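Side-chain contacts in integron cassette protein Vpc_cass2 (Vibrio paracholerae, PDB 3JRT), which is of unknown function but is encoded by a mobile integron gene cassette and forms an all-helical assembly of two subunits: residues I80-Y85 and E175-V180; K84-N89 and N112-N117; I163-D166 and T170-K173; T43-V48 and V75-I80; T47-Y52 and E158-I163. All blocks are in the same frame, centred on the assembly; numbering follows the deposited sequence. Where two conformers were deposited one is given.

Contact 1: I80-Y85 and E175-V180; sequences INCRKY and ESLVGV
Leu177 gives up the most surface here, and it does so through both of its methyl branches. CD1 stands over one face of the Tyr85 ring, 4.2 Å from the ring centroid and only 3° off the ring normal, a CH-pi contact centred on the aromatic cloud. CD2 turns to Cys82 instead and rests 3.8 Å from its SG, so the leucine fork spans two positions of the opposing helix, one turn apart. With CG anti to the backbone N (chi1 167°), the Tyr85 ring is carried across the gap toward helix 177-188. Its far end passes Val180 at about a right angle, with OH 4.1 Å from Val180 CG1. That hydroxyl is not left among methyl groups without a polar partner: it hydrogen-bonds to the backbone O of Arg107 in helix 104-116. Leu177 itself is fixed at the first turn of its helix. Just before it, Ser176 takes the N-cap position and accepts the Gly179 N-H at OG (3.1 Å, 153°), while the backbone of Leu177 is hydrogen-bonded to Trp162. All four touching residues are buried. Such apolar interlocking is typical of the core of a helical domain; here the capped first turn of helix 177-188 packs on the later half of helix 64-91.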
# COMPACT_ATOMS: atom_id res chain seq x y z
N ILE A 80 -3.82 1.48 -6.17
CA ILE A 80 -4.20 2.71 -5.46
C ILE A 80 -3.77 3.93 -6.27
O ILE A 80 -4.51 4.88 -6.42
CB ILE A 80 -3.60 2.75 -4.04
CG1 ILE A 80 -4.44 1.90 -3.08
CG2 ILE A 80 -3.46 4.21 -3.54
CD1 ILE A 80 -3.67 1.50 -1.79
N ASN A 81 -2.57 3.88 -6.84
CA ASN A 81 -2.08 5.03 -7.59
C ASN A 81 -2.65 5.18 -9.00
O ASN A 81 -2.85 6.29 -9.47
CB ASN A 81 -0.57 5.06 -7.57
CG ASN A 81 -0.04 5.54 -6.24
OD1 ASN A 81 -0.21 6.70 -5.90
ND2 ASN A 81 0.52 4.65 -5.46
N CYS A 82 -2.90 4.06 -9.66
CA CYS A 82 -3.58 4.12 -10.93
C CYS A 82 -4.94 4.78 -10.76
O CYS A 82 -5.30 5.64 -11.56
CB CYS A 82 -3.73 2.72 -11.55
SG CYS A 82 -2.18 2.09 -12.23
N ARG A 83 -5.69 4.38 -9.74
CA ARG A 83 -6.99 5.00 -9.50
C ARG A 83 -6.83 6.49 -9.17
O ARG A 83 -7.58 7.33 -9.67
CB ARG A 83 -7.78 4.26 -8.42
CG ARG A 83 -8.19 2.84 -8.78
CD ARG A 83 -8.88 2.74 -10.18
NE ARG A 83 -9.96 3.71 -10.30
CZ ARG A 83 -10.74 3.86 -11.36
NH1 ARG A 83 -10.60 3.09 -12.44
NH2 ARG A 83 -11.68 4.79 -11.35
N LYS A 84 -5.84 6.84 -8.37
CA LYS A 84 -5.59 8.24 -8.06
C LYS A 84 -5.36 9.05 -9.32
O LYS A 84 -5.77 10.20 -9.40
CB LYS A 84 -4.41 8.41 -7.10
CG LYS A 84 -4.78 8.15 -5.66
CD LYS A 84 -3.70 8.61 -4.66
CE LYS A 84 -4.17 8.36 -3.22
NZ LYS A 84 -3.02 8.17 -2.28
N TYR A 85 -4.71 8.45 -10.32
CA TYR A 85 -4.43 9.15 -11.56
C TYR A 85 -5.74 9.47 -12.26
O TYR A 85 -5.95 10.59 -12.74
CB TYR A 85 -3.52 8.35 -12.48
CG TYR A 85 -3.46 8.90 -13.90
CD1 TYR A 85 -2.51 9.86 -14.26
CD2 TYR A 85 -4.34 8.47 -14.86
CE1 TYR A 85 -2.46 10.37 -15.55
CE2 TYR A 85 -4.29 8.97 -16.16
CZ TYR A 85 -3.35 9.91 -16.50
OH TYR A 85 -3.32 10.39 -17.79
N GLU A 175 4.87 6.29 -23.89
CA GLU A 175 4.71 4.85 -23.92
C GLU A 175 4.59 4.21 -22.54
O GLU A 175 4.55 2.99 -22.43
CB GLU A 175 5.85 4.21 -24.73
CG GLU A 175 5.94 4.75 -26.15
CD GLU A 175 5.85 3.68 -27.21
OE1 GLU A 175 5.94 2.48 -26.87
OE2 GLU A 175 5.68 4.03 -28.40
N SER A 176 4.54 5.04 -21.49
CA SER A 176 4.31 4.52 -20.15
C SER A 176 3.54 5.51 -19.28
O SER A 176 3.62 6.72 -19.47
CB SER A 176 5.63 4.13 -19.46
OG SER A 176 6.33 5.26 -18.97
N LEU A 177 2.78 4.97 -18.34
CA LEU A 177 2.00 5.76 -17.40
C LEU A 177 2.87 6.78 -16.68
O LEU A 177 2.52 7.95 -16.60
CB LEU A 177 1.35 4.84 -16.37
CG LEU A 177 0.40 5.50 -15.39
CD1 LEU A 177 -0.54 6.42 -16.15
CD2 LEU A 177 -0.39 4.45 -14.61
N VAL A 178 4.00 6.36 -16.20
CA VAL A 178 4.86 7.22 -15.44
C VAL A 178 5.46 8.30 -16.32
O VAL A 178 5.60 9.41 -15.90
CB VAL A 178 5.94 6.42 -14.72
CG1 VAL A 178 7.10 7.25 -14.46
CG2 VAL A 178 5.43 5.90 -13.45
N GLY A 179 5.80 7.97 -17.55
CA GLY A 179 6.32 8.95 -18.49
C GLY A 179 5.28 10.02 -18.80
O GLY A 179 5.60 11.20 -18.88
N VAL A 180 4.04 9.58 -18.97
CA VAL A 180 2.94 10.49 -19.23
C VAL A 180 2.69 11.37 -18.02
O VAL A 180 2.42 12.56 -18.15
CB VAL A 180 1.65 9.72 -19.61
CG1 VAL A 180 0.44 10.60 -19.48
CG2 VAL A 180 1.77 9.19 -21.04

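Contact 2: K84-N89 and N112-N117; sequences KYVELN and NEINKN
The Tyr85 ring meets Ile114 at a slant, with CD2 3.7 Å from the CD1 methyl that ends the isoleucine chain. The second flat group, the Asn115 amide, comes beside Val86: its OD1 lies 3.8 Å and its ND2 4.1 Å from Val86 CG1, so both heavy atoms of the amide end approach a single methyl. No polar bond joins the two segments, and the Asn115 carbonyl oxygen instead accepts from Arg83 NH1, about one turn before Val86 on the same long helix. That bond satisfies OD1 although a methyl group lies close beside it. Between the two flat groups sits the tightest packing of the contact, Val86 CG2 against Ile114 CG2 at 3.4 Å, closer than carbons usually approach. The valine and isoleucine lie alongside, antiparallel to one another. Both branches of Ile114 are used: CG2, anti to the backbone N, presses on the valine, while CG1, beside that N (chi1 -70°), carries CD1 to the tyrosine, where it still borders Val86 CG2. This is helix-helix packing within an all-helical fold: the axes of helices 84-89 and 112-116 approach to 10.0 Å, and their N-to-C directions differ by 123°. Trp162 of helix 157-163 also packs on Ile114. On helix 64-91, Glu87 OE1 accepts a hydrogen bond from Val131 N of the second subunit, so the same turns that hold helix 104-116 also take part in the subunit interface.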
# COMPACT_ATOMS: atom_id res chain seq x y z
N LYS A 84 -5.84 6.84 -8.37
CA LYS A 84 -5.59 8.24 -8.06
C LYS A 84 -5.36 9.05 -9.32
O LYS A 84 -5.77 10.20 -9.40
CB LYS A 84 -4.41 8.41 -7.10
CG LYS A 84 -4.78 8.15 -5.66
CD LYS A 84 -3.70 8.61 -4.66
CE LYS A 84 -4.17 8.36 -3.22
NZ LYS A 84 -3.02 8.17 -2.28
N TYR A 85 -4.71 8.45 -10.32
CA TYR A 85 -4.43 9.15 -11.56
C TYR A 85 -5.74 9.47 -12.26
O TYR A 85 -5.95 10.59 -12.74
CB TYR A 85 -3.52 8.35 -12.48
CG TYR A 85 -3.46 8.90 -13.90
CD1 TYR A 85 -2.51 9.86 -14.26
CD2 TYR A 85 -4.34 8.47 -14.86
CE1 TYR A 85 -2.46 10.37 -15.55
CE2 TYR A 85 -4.29 8.97 -16.16
CZ TYR A 85 -3.35 9.91 -16.50
OH TYR A 85 -3.32 10.39 -17.79
N VAL A 86 -6.63 8.49 -12.29
CA VAL A 86 -7.94 8.71 -12.87
C VAL A 86 -8.69 9.78 -12.07
O VAL A 86 -9.24 10.71 -12.65
CB VAL A 86 -8.78 7.41 -12.94
CG1 VAL A 86 -10.16 7.70 -13.54
CG2 VAL A 86 -8.04 6.36 -13.76
N GLU A 87 -8.71 9.65 -10.75
CA GLU A 87 -9.46 10.58 -9.91
C GLU A 87 -8.96 12.01 -10.08
O GLU A 87 -9.74 12.97 -10.05
CB GLU A 87 -9.38 10.18 -8.44
CG GLU A 87 -10.08 8.89 -8.10
CD GLU A 87 -9.79 8.49 -6.67
OE1 GLU A 87 -9.01 9.21 -6.02
OE2 GLU A 87 -10.34 7.47 -6.21
N LEU A 88 -7.66 12.16 -10.24
CA LEU A 88 -7.08 13.46 -10.50
C LEU A 88 -7.62 13.99 -11.84
O LEU A 88 -8.02 15.16 -11.94
CB LEU A 88 -5.56 13.37 -10.51
CG LEU A 88 -4.81 14.69 -10.58
CD1 LEU A 88 -4.90 15.39 -9.24
CD2 LEU A 88 -3.35 14.48 -10.98
N ASN A 89 -7.63 13.13 -12.86
CA ASN A 89 -8.18 13.49 -14.16
C ASN A 89 -9.63 13.94 -14.09
O ASN A 89 -9.98 14.97 -14.65
CB ASN A 89 -8.07 12.33 -15.14
CG ASN A 89 -6.80 12.37 -15.95
OD1 ASN A 89 -6.44 13.40 -16.51
ND2 ASN A 89 -6.12 11.23 -16.04
N ASN A 112 -8.12 6.00 -19.93
CA ASN A 112 -9.08 5.01 -20.41
C ASN A 112 -8.63 3.57 -20.18
O ASN A 112 -9.43 2.70 -19.79
CB ASN A 112 -9.40 5.23 -21.88
CG ASN A 112 -10.72 4.62 -22.28
OD1 ASN A 112 -11.67 4.62 -21.50
ND2 ASN A 112 -10.79 4.10 -23.50
N GLU A 113 -7.35 3.31 -20.42
CA GLU A 113 -6.78 2.00 -20.17
C GLU A 113 -7.08 1.56 -18.74
O GLU A 113 -7.56 0.45 -18.50
CB GLU A 113 -5.28 2.05 -20.39
CG GLU A 113 -4.88 2.46 -21.79
CD GLU A 113 -5.01 1.33 -22.77
OE1 GLU A 113 -4.05 1.12 -23.54
OE2 GLU A 113 -6.07 0.65 -22.78
N ILE A 114 -6.81 2.45 -17.79
CA ILE A 114 -7.06 2.14 -16.39
C ILE A 114 -8.52 1.77 -16.09
O ILE A 114 -8.78 0.79 -15.40
CB ILE A 114 -6.63 3.29 -15.49
CG1 ILE A 114 -5.10 3.40 -15.47
CG2 ILE A 114 -7.16 3.06 -14.10
CD1 ILE A 114 -4.56 4.78 -15.02
N ASN A 115 -9.46 2.55 -16.60
CA ASN A 115 -10.86 2.20 -16.40
C ASN A 115 -11.20 0.86 -17.05
O ASN A 115 -11.95 0.06 -16.49
CB ASN A 115 -11.78 3.29 -16.95
CG ASN A 115 -11.74 4.57 -16.14
OD1 ASN A 115 -11.79 4.54 -14.90
ND2 ASN A 115 -11.65 5.69 -16.83
N LYS A 116 -10.66 0.62 -18.23
CA LYS A 116 -10.94 -0.61 -18.96
C LYS A 116 -10.55 -1.83 -18.14
O LYS A 116 -11.24 -2.86 -18.17
CB LYS A 116 -10.18 -0.63 -20.28
CG LYS A 116 -10.74 0.28 -21.34
CD LYS A 116 -10.04 0.05 -22.66
CE LYS A 116 -10.66 0.90 -23.75
NZ LYS A 116 -9.96 0.69 -25.05
N ASN A 117 -9.43 -1.71 -17.43
CA ASN A 117 -8.87 -2.81 -16.67
C ASN A 117 -9.52 -2.81 -15.29
O ASN A 117 -9.00 -2.21 -14.35
CB ASN A 117 -7.35 -2.65 -16.58
CG ASN A 117 -6.67 -3.84 -15.92
OD1 ASN A 117 -7.24 -4.50 -15.06
ND2 ASN A 117 -5.43 -4.10 -16.33

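Contact 3: I163-D166 and T170-K173; sequences ICPD and TTDK
Asp166, whose backbone O comes within 4.4 Å of Thr171 OG1 across the contact, forms a short salt bridge through its side-chain OD1 with Lys50 NZ, which ties the loop to helix 27-53. Across the contact itself Asp166 adds little more than that backbone O. The centre is one apolar touch, Pro165 CG against Thr171 CG2 at 4.1 Å, the ring corner and the methyl meeting at an angle. The torsion of Thr171 sorts its two branches: at chi1 -82° the CG2 methyl stands anti to the backbone N and faces the proline, whereas OG1 falls beside the N and reaches back to Thr170 O at 2.9 Å, a weak bond. Both segments belong to the irregular loop that joins helices 157-163 and 177-188, with no strand pairing, and even the nearest pair of CA atoms, those of Pro165 and Thr171, stays 8.0 Å apart. Farther along, Asp172 OD1 accepts from Ser174 N in an Asx turn, and Lys173 forms a salt bridge with Glu182 of the following helix, while a backbone hydrogen bond between Ile163 and Val178 joins the root of the loop. Only 78 Å² is buried between the segments, and Thr170 is exposed and poorly ordered.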
# COMPACT_ATOMS: atom_id res chain seq x y z
N ILE A 163 3.57 0.54 -16.94
CA ILE A 163 3.60 1.46 -15.81
C ILE A 163 4.90 2.24 -15.83
O ILE A 163 4.91 3.46 -15.88
CB ILE A 163 3.54 0.72 -14.46
CG1 ILE A 163 2.23 -0.05 -14.30
CG2 ILE A 163 3.73 1.73 -13.32
CD1 ILE A 163 1.02 0.85 -14.20
N CYS A 164 6.00 1.51 -15.79
CA CYS A 164 7.31 2.12 -15.69
C CYS A 164 8.39 1.16 -16.17
O CYS A 164 8.78 0.26 -15.43
CB CYS A 164 7.58 2.48 -14.24
SG CYS A 164 9.08 3.48 -13.98
N PRO A 165 8.91 1.38 -17.39
CA PRO A 165 9.96 0.56 -18.01
C PRO A 165 11.31 0.85 -17.38
O PRO A 165 11.48 1.91 -16.79
CB PRO A 165 9.98 1.06 -19.46
CG PRO A 165 9.04 2.28 -19.53
CD PRO A 165 8.67 2.63 -18.13
N ASP A 166 12.27 -0.06 -17.50
CA ASP A 166 13.62 0.19 -17.00
C ASP A 166 14.28 1.30 -17.80
O ASP A 166 14.02 1.46 -19.00
CB ASP A 166 14.48 -1.07 -17.09
CG ASP A 166 14.06 -2.14 -16.10
OD1 ASP A 166 13.33 -1.81 -15.14
OD2 ASP A 166 14.46 -3.31 -16.28
N THR A 170 15.79 6.82 -21.53
CA THR A 170 15.75 6.52 -22.95
C THR A 170 14.47 5.78 -23.31
O THR A 170 14.48 4.57 -23.57
CB THR A 170 16.95 5.65 -23.36
OG1 THR A 170 17.02 4.50 -22.51
CG2 THR A 170 18.25 6.44 -23.25
N THR A 171 13.36 6.51 -23.33
CA THR A 171 12.05 5.91 -23.52
C THR A 171 11.09 6.96 -24.04
O THR A 171 11.06 8.08 -23.53
CB THR A 171 11.52 5.32 -22.19
OG1 THR A 171 12.08 4.02 -21.97
CG2 THR A 171 9.99 5.22 -22.19
N ASP A 172 10.30 6.61 -25.05
CA ASP A 172 9.23 7.49 -25.47
C ASP A 172 8.29 7.62 -24.27
O ASP A 172 7.67 6.64 -23.85
CB ASP A 172 8.49 6.93 -26.68
CG ASP A 172 7.33 7.81 -27.12
OD1 ASP A 172 7.03 8.80 -26.42
OD2 ASP A 172 6.73 7.52 -28.18
N LYS A 173 8.21 8.82 -23.71
CA LYS A 173 7.45 9.03 -22.49
C LYS A 173 5.94 8.91 -22.71
O LYS A 173 5.17 8.88 -21.76
CB LYS A 173 7.83 10.36 -21.83
CG LYS A 173 9.26 10.36 -21.31
CD LYS A 173 9.46 11.36 -20.18
CE LYS A 173 10.68 10.96 -19.35
NZ LYS A 173 11.08 12.00 -18.36

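Contact 4: T43-V48 and V75-I80; sequences TIAVTV and VYSIVI
Ala45 sets its CB against the flank of Ile78, 3.7 Å from CG1, with Ser77 OG on the same helix 4.2 Å from that methyl. The small side chain allows a close backbone approach: the CA atoms of Ala45 and Ile78 are 6.5 Å apart. Ile78 places CG1 there by turning it beside its own backbone N (chi1 -69°), and the chain then runs on until CD1 reaches Val46 CG2 at 4.2 Å. The contact thus consists of two apolar touches and a looser approach of the serine oxygen to the alanine methyl, with no hydrogen bond between the helices. It belongs to an antiparallel alpha-alpha hairpin, since helices 27-53 and 64-91 follow each other in the chain and run at 155° here, with their axes 9.0 Å apart. Ile78 also packs on Met150 of helix 140-151, and Val46 on Leu160 and Ile163, which carries the apolar layer on to further helices. Ser77 touches Leu73 of the second subunit. On the side of helix 43-48 turned from its partner, Thr43 O accepts two donors, Thr47 N and Thr47 OG1, from opposite faces of its carbonyl plane; the hydroxyl bond measures 3.0 Å.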
# COMPACT_ATOMS: atom_id res chain seq x y z
N THR A 43 6.76 4.21 -9.65
CA THR A 43 8.09 3.78 -10.04
C THR A 43 8.68 2.82 -9.01
O THR A 43 9.29 1.83 -9.37
CB THR A 43 9.03 5.00 -10.26
OG1 THR A 43 8.53 5.78 -11.34
CG2 THR A 43 10.48 4.57 -10.55
N ILE A 44 8.49 3.12 -7.73
CA ILE A 44 9.11 2.31 -6.71
C ILE A 44 8.42 0.93 -6.53
O ILE A 44 9.08 -0.07 -6.33
CB ILE A 44 9.24 3.05 -5.36
CG1 ILE A 44 10.15 2.26 -4.43
CG2 ILE A 44 7.87 3.24 -4.69
CD1 ILE A 44 11.60 2.25 -4.89
N ALA A 45 7.11 0.90 -6.63
CA ALA A 45 6.36 -0.34 -6.56
C ALA A 45 6.81 -1.33 -7.64
O ALA A 45 6.98 -2.52 -7.37
CB ALA A 45 4.86 -0.05 -6.69
N VAL A 46 7.02 -0.84 -8.85
CA VAL A 46 7.51 -1.66 -9.96
C VAL A 46 8.94 -2.12 -9.71
O VAL A 46 9.26 -3.30 -9.89
CB VAL A 46 7.43 -0.88 -11.31
CG1 VAL A 46 8.20 -1.60 -12.42
CG2 VAL A 46 5.99 -0.67 -11.71
N THR A 47 9.80 -1.19 -9.26
CA THR A 47 11.20 -1.50 -8.97
C THR A 47 11.33 -2.56 -7.87
O THR A 47 12.07 -3.53 -8.00
CB THR A 47 11.99 -0.24 -8.53
OG1 THR A 47 12.01 0.71 -9.60
CG2 THR A 47 13.43 -0.61 -8.16
N VAL A 48 10.61 -2.37 -6.78
CA VAL A 48 10.65 -3.34 -5.70
C VAL A 48 10.23 -4.74 -6.18
O VAL A 48 10.88 -5.73 -5.88
CB VAL A 48 9.75 -2.91 -4.55
CG1 VAL A 48 9.56 -4.05 -3.56
CG2 VAL A 48 10.37 -1.69 -3.84
N VAL A 75 1.42 -4.58 -5.83
CA VAL A 75 0.21 -4.44 -6.62
C VAL A 75 -0.82 -3.48 -5.97
O VAL A 75 -1.38 -2.63 -6.65
CB VAL A 75 -0.39 -5.82 -6.93
CG1 VAL A 75 -1.85 -5.72 -7.38
CG2 VAL A 75 0.50 -6.54 -7.96
N TYR A 76 -1.06 -3.62 -4.67
CA TYR A 76 -1.98 -2.71 -4.00
C TYR A 76 -1.55 -1.25 -4.20
O TYR A 76 -2.36 -0.36 -4.44
CB TYR A 76 -2.09 -3.03 -2.51
CG TYR A 76 -2.94 -4.27 -2.23
CD1 TYR A 76 -3.80 -4.76 -3.19
CD2 TYR A 76 -2.89 -4.93 -1.00
CE1 TYR A 76 -4.58 -5.89 -2.95
CE2 TYR A 76 -3.66 -6.06 -0.75
CZ TYR A 76 -4.50 -6.53 -1.74
OH TYR A 76 -5.30 -7.63 -1.53
N SER A 77 -0.25 -1.01 -4.14
CA SER A 77 0.22 0.35 -4.27
C SER A 77 -0.02 0.83 -5.72
O SER A 77 -0.52 1.93 -5.95
CB SER A 77 1.70 0.43 -3.89
OG SER A 77 2.18 1.75 -4.06
N ILE A 78 0.35 0.00 -6.68
CA ILE A 78 0.06 0.31 -8.09
C ILE A 78 -1.43 0.60 -8.33
O ILE A 78 -1.78 1.58 -8.97
CB ILE A 78 0.54 -0.83 -9.00
CG1 ILE A 78 2.08 -0.85 -9.01
CG2 ILE A 78 -0.06 -0.70 -10.41
CD1 ILE A 78 2.65 -2.13 -9.60
N VAL A 79 -2.33 -0.24 -7.80
CA VAL A 79 -3.74 -0.00 -8.09
C VAL A 79 -4.26 1.26 -7.40
O VAL A 79 -5.03 2.02 -7.98
CB VAL A 79 -4.65 -1.26 -7.85
CG1 VAL A 79 -4.14 -2.45 -8.71
CG2 VAL A 79 -4.73 -1.64 -6.36
N ILE A 80 -3.82 1.48 -6.17
CA ILE A 80 -4.20 2.71 -5.46
C ILE A 80 -3.77 3.93 -6.27
O ILE A 80 -4.51 4.88 -6.42
CB ILE A 80 -3.60 2.75 -4.04
CG1 ILE A 80 -4.44 1.90 -3.08
CG2 ILE A 80 -3.46 4.21 -3.54
CD1 ILE A 80 -3.67 1.50 -1.79

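Contact 5: T47-Y52 and E158-I163; sequences TVLKDY and EFLDWI
Leu160 is the first residue of helix 158-163 to reach helix 47-52, and it buries the most surface of the contact. Its CD1 lies along the aliphatic part of Lys50, 3.9 Å from CG and 4.0 Å from CD, the lysine and leucine chains lying alongside, pointing opposite ways. Its other branch turns inward, where CD2 meets Leu49 CD2 at 4.2 Å as the two leucines cross at about a right angle; Val46 of helix 27-53 packs on Leu160 as well. The next residue, Asp161, stands at the exposed margin. Its OD1 is 4.0 Å from Lys50 NZ, too far for a salt bridge, and a water fills the interval: it accepts from Lys50 NZ at 2.6 Å and donates to Asp161 OD1 at 2.7 Å. A bend at chi3 (64°) in the otherwise extended lysine chain helps to bring the ammonium group to this place, after its methylenes have already passed over the leucine. The segment closes at Ile163, which packs on Leu42 and Val46 of the same long helix. The helices are inclined at 143° with axes 11.6 Å apart, a wide spacing that large side chains bridge. Lys50 therefore works twice, as an apolar strip for Leu160 and as a charge whose direct salt bridge goes to Asp166 in the following loop. With one carboxylate bound directly and another through water, the ammonium group probably keeps its positive charge, and a single water completes the polar edge beside the apolar leucine packing.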
# COMPACT_ATOMS: atom_id res chain seq x y z
N THR A 47 9.80 -1.19 -9.26
CA THR A 47 11.20 -1.50 -8.97
C THR A 47 11.33 -2.56 -7.87
O THR A 47 12.07 -3.53 -8.00
CB THR A 47 11.99 -0.24 -8.53
OG1 THR A 47 12.01 0.71 -9.60
CG2 THR A 47 13.43 -0.61 -8.16
N VAL A 48 10.61 -2.37 -6.78
CA VAL A 48 10.65 -3.34 -5.70
C VAL A 48 10.23 -4.74 -6.18
O VAL A 48 10.88 -5.73 -5.88
CB VAL A 48 9.75 -2.91 -4.55
CG1 VAL A 48 9.56 -4.05 -3.56
CG2 VAL A 48 10.37 -1.69 -3.84
N LEU A 49 9.13 -4.79 -6.92
CA LEU A 49 8.56 -6.04 -7.40
C LEU A 49 9.57 -6.75 -8.29
O LEU A 49 9.88 -7.92 -8.09
CB LEU A 49 7.27 -5.77 -8.17
CG LEU A 49 6.49 -7.01 -8.62
CD1 LEU A 49 6.42 -8.04 -7.49
CD2 LEU A 49 5.10 -6.61 -9.11
N LYS A 50 10.12 -6.02 -9.24
CA LYS A 50 11.17 -6.56 -10.09
C LYS A 50 12.41 -6.99 -9.33
O LYS A 50 12.99 -8.02 -9.66
CB LYS A 50 11.48 -5.61 -11.24
CG LYS A 50 10.39 -5.73 -12.32
CD LYS A 50 10.32 -4.54 -13.24
CE LYS A 50 11.56 -4.38 -14.04
NZ LYS A 50 11.33 -3.45 -15.19
N ASP A 51 12.81 -6.22 -8.32
CA ASP A 51 13.94 -6.62 -7.49
C ASP A 51 13.71 -8.01 -6.89
O ASP A 51 14.56 -8.89 -7.01
CB ASP A 51 14.20 -5.61 -6.37
CG ASP A 51 14.87 -4.35 -6.87
OD1 ASP A 51 15.26 -4.32 -8.06
OD2 ASP A 51 15.00 -3.38 -6.08
N TYR A 52 12.55 -8.21 -6.27
CA TYR A 52 12.26 -9.49 -5.63
C TYR A 52 12.06 -10.63 -6.62
O TYR A 52 12.47 -11.76 -6.37
CB TYR A 52 11.11 -9.38 -4.62
CG TYR A 52 11.58 -8.75 -3.33
CD1 TYR A 52 11.52 -7.37 -3.14
CD2 TYR A 52 12.13 -9.52 -2.32
CE1 TYR A 52 11.99 -6.80 -1.98
CE2 TYR A 52 12.59 -8.96 -1.14
CZ TYR A 52 12.52 -7.59 -0.98
OH TYR A 52 12.99 -7.01 0.18
N GLU A 158 4.65 -6.97 -19.53
CA GLU A 158 3.94 -6.01 -20.36
C GLU A 158 3.37 -4.90 -19.50
O GLU A 158 3.68 -3.72 -19.69
CB GLU A 158 2.83 -6.70 -21.15
CG GLU A 158 2.21 -5.86 -22.26
CD GLU A 158 1.35 -6.70 -23.23
OE1 GLU A 158 1.52 -7.95 -23.26
OE2 GLU A 158 0.52 -6.11 -23.96
N PHE A 159 2.54 -5.27 -18.54
CA PHE A 159 1.90 -4.30 -17.67
C PHE A 159 2.93 -3.49 -16.87
O PHE A 159 2.84 -2.27 -16.79
CB PHE A 159 0.90 -4.96 -16.75
CG PHE A 159 0.05 -3.98 -16.00
CD1 PHE A 159 -1.00 -3.35 -16.64
CD2 PHE A 159 0.31 -3.69 -14.69
CE1 PHE A 159 -1.78 -2.45 -15.97
CE2 PHE A 159 -0.47 -2.79 -14.01
CZ PHE A 159 -1.52 -2.18 -14.64
N LEU A 160 3.92 -4.17 -16.30
CA LEU A 160 4.94 -3.45 -15.55
C LEU A 160 5.65 -2.42 -16.44
O LEU A 160 5.87 -1.28 -16.03
CB LEU A 160 5.96 -4.41 -14.94
CG LEU A 160 5.48 -5.31 -13.80
CD1 LEU A 160 6.62 -6.13 -13.20
CD2 LEU A 160 4.78 -4.49 -12.69
N ASP A 161 6.00 -2.82 -17.66
CA ASP A 161 6.69 -1.92 -18.58
C ASP A 161 5.79 -0.77 -18.98
O ASP A 161 6.26 0.34 -19.25
CB ASP A 161 7.17 -2.67 -19.83
CG ASP A 161 8.53 -3.29 -19.65
OD1 ASP A 161 9.12 -3.12 -18.56
OD2 ASP A 161 9.01 -3.94 -20.59
N TRP A 162 4.50 -1.05 -19.02
CA TRP A 162 3.50 -0.04 -19.31
C TRP A 162 3.38 0.98 -18.18
O TRP A 162 3.10 2.15 -18.42
CB TRP A 162 2.15 -0.71 -19.55
CG TRP A 162 1.03 0.22 -19.87
CD1 TRP A 162 0.71 0.75 -21.10
CD2 TRP A 162 0.04 0.70 -18.96
NE1 TRP A 162 -0.41 1.54 -20.99
CE2 TRP A 162 -0.84 1.53 -19.69
CE3 TRP A 162 -0.20 0.51 -17.60
CZ2 TRP A 162 -1.94 2.16 -19.11
CZ3 TRP A 162 -1.28 1.16 -17.01
CH2 TRP A 162 -2.13 1.97 -17.77
N ILE A 163 3.57 0.54 -16.94
CA ILE A 163 3.60 1.46 -15.81
C ILE A 163 4.90 2.24 -15.83
O ILE A 163 4.91 3.46 -15.88
CB ILE A 163 3.54 0.72 -14.46
CG1 ILE A 163 2.23 -0.05 -14.30
CG2 ILE A 163 3.73 1.73 -13.32
CD1 ILE A 163 1.02 0.85 -14.20
O HOH W 1 8.98 -2.60 -15.91

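Contacts 1, 2 and 4 are buried, contact 5 is partly so, and contact 3 lies at the surface. Helix 64-91 serves as a common spine: in turn it receives helix 27-53 in contact 4, helix 177-188 in contact 1 and helix 104-116 in contact 2. Tyr85 belongs to both of the latter. Helix 27-53 in its turn joins contacts 4 and 5, whose centres are 8 Å apart. Chemistry follows depth: the buried contacts rest on methyl, ring and sulfur packing, whereas contact 5 adds a water-bridged charge pair. Contact 3 buries little, and its loop is tethered by a salt bridge to the lysine of contact 5.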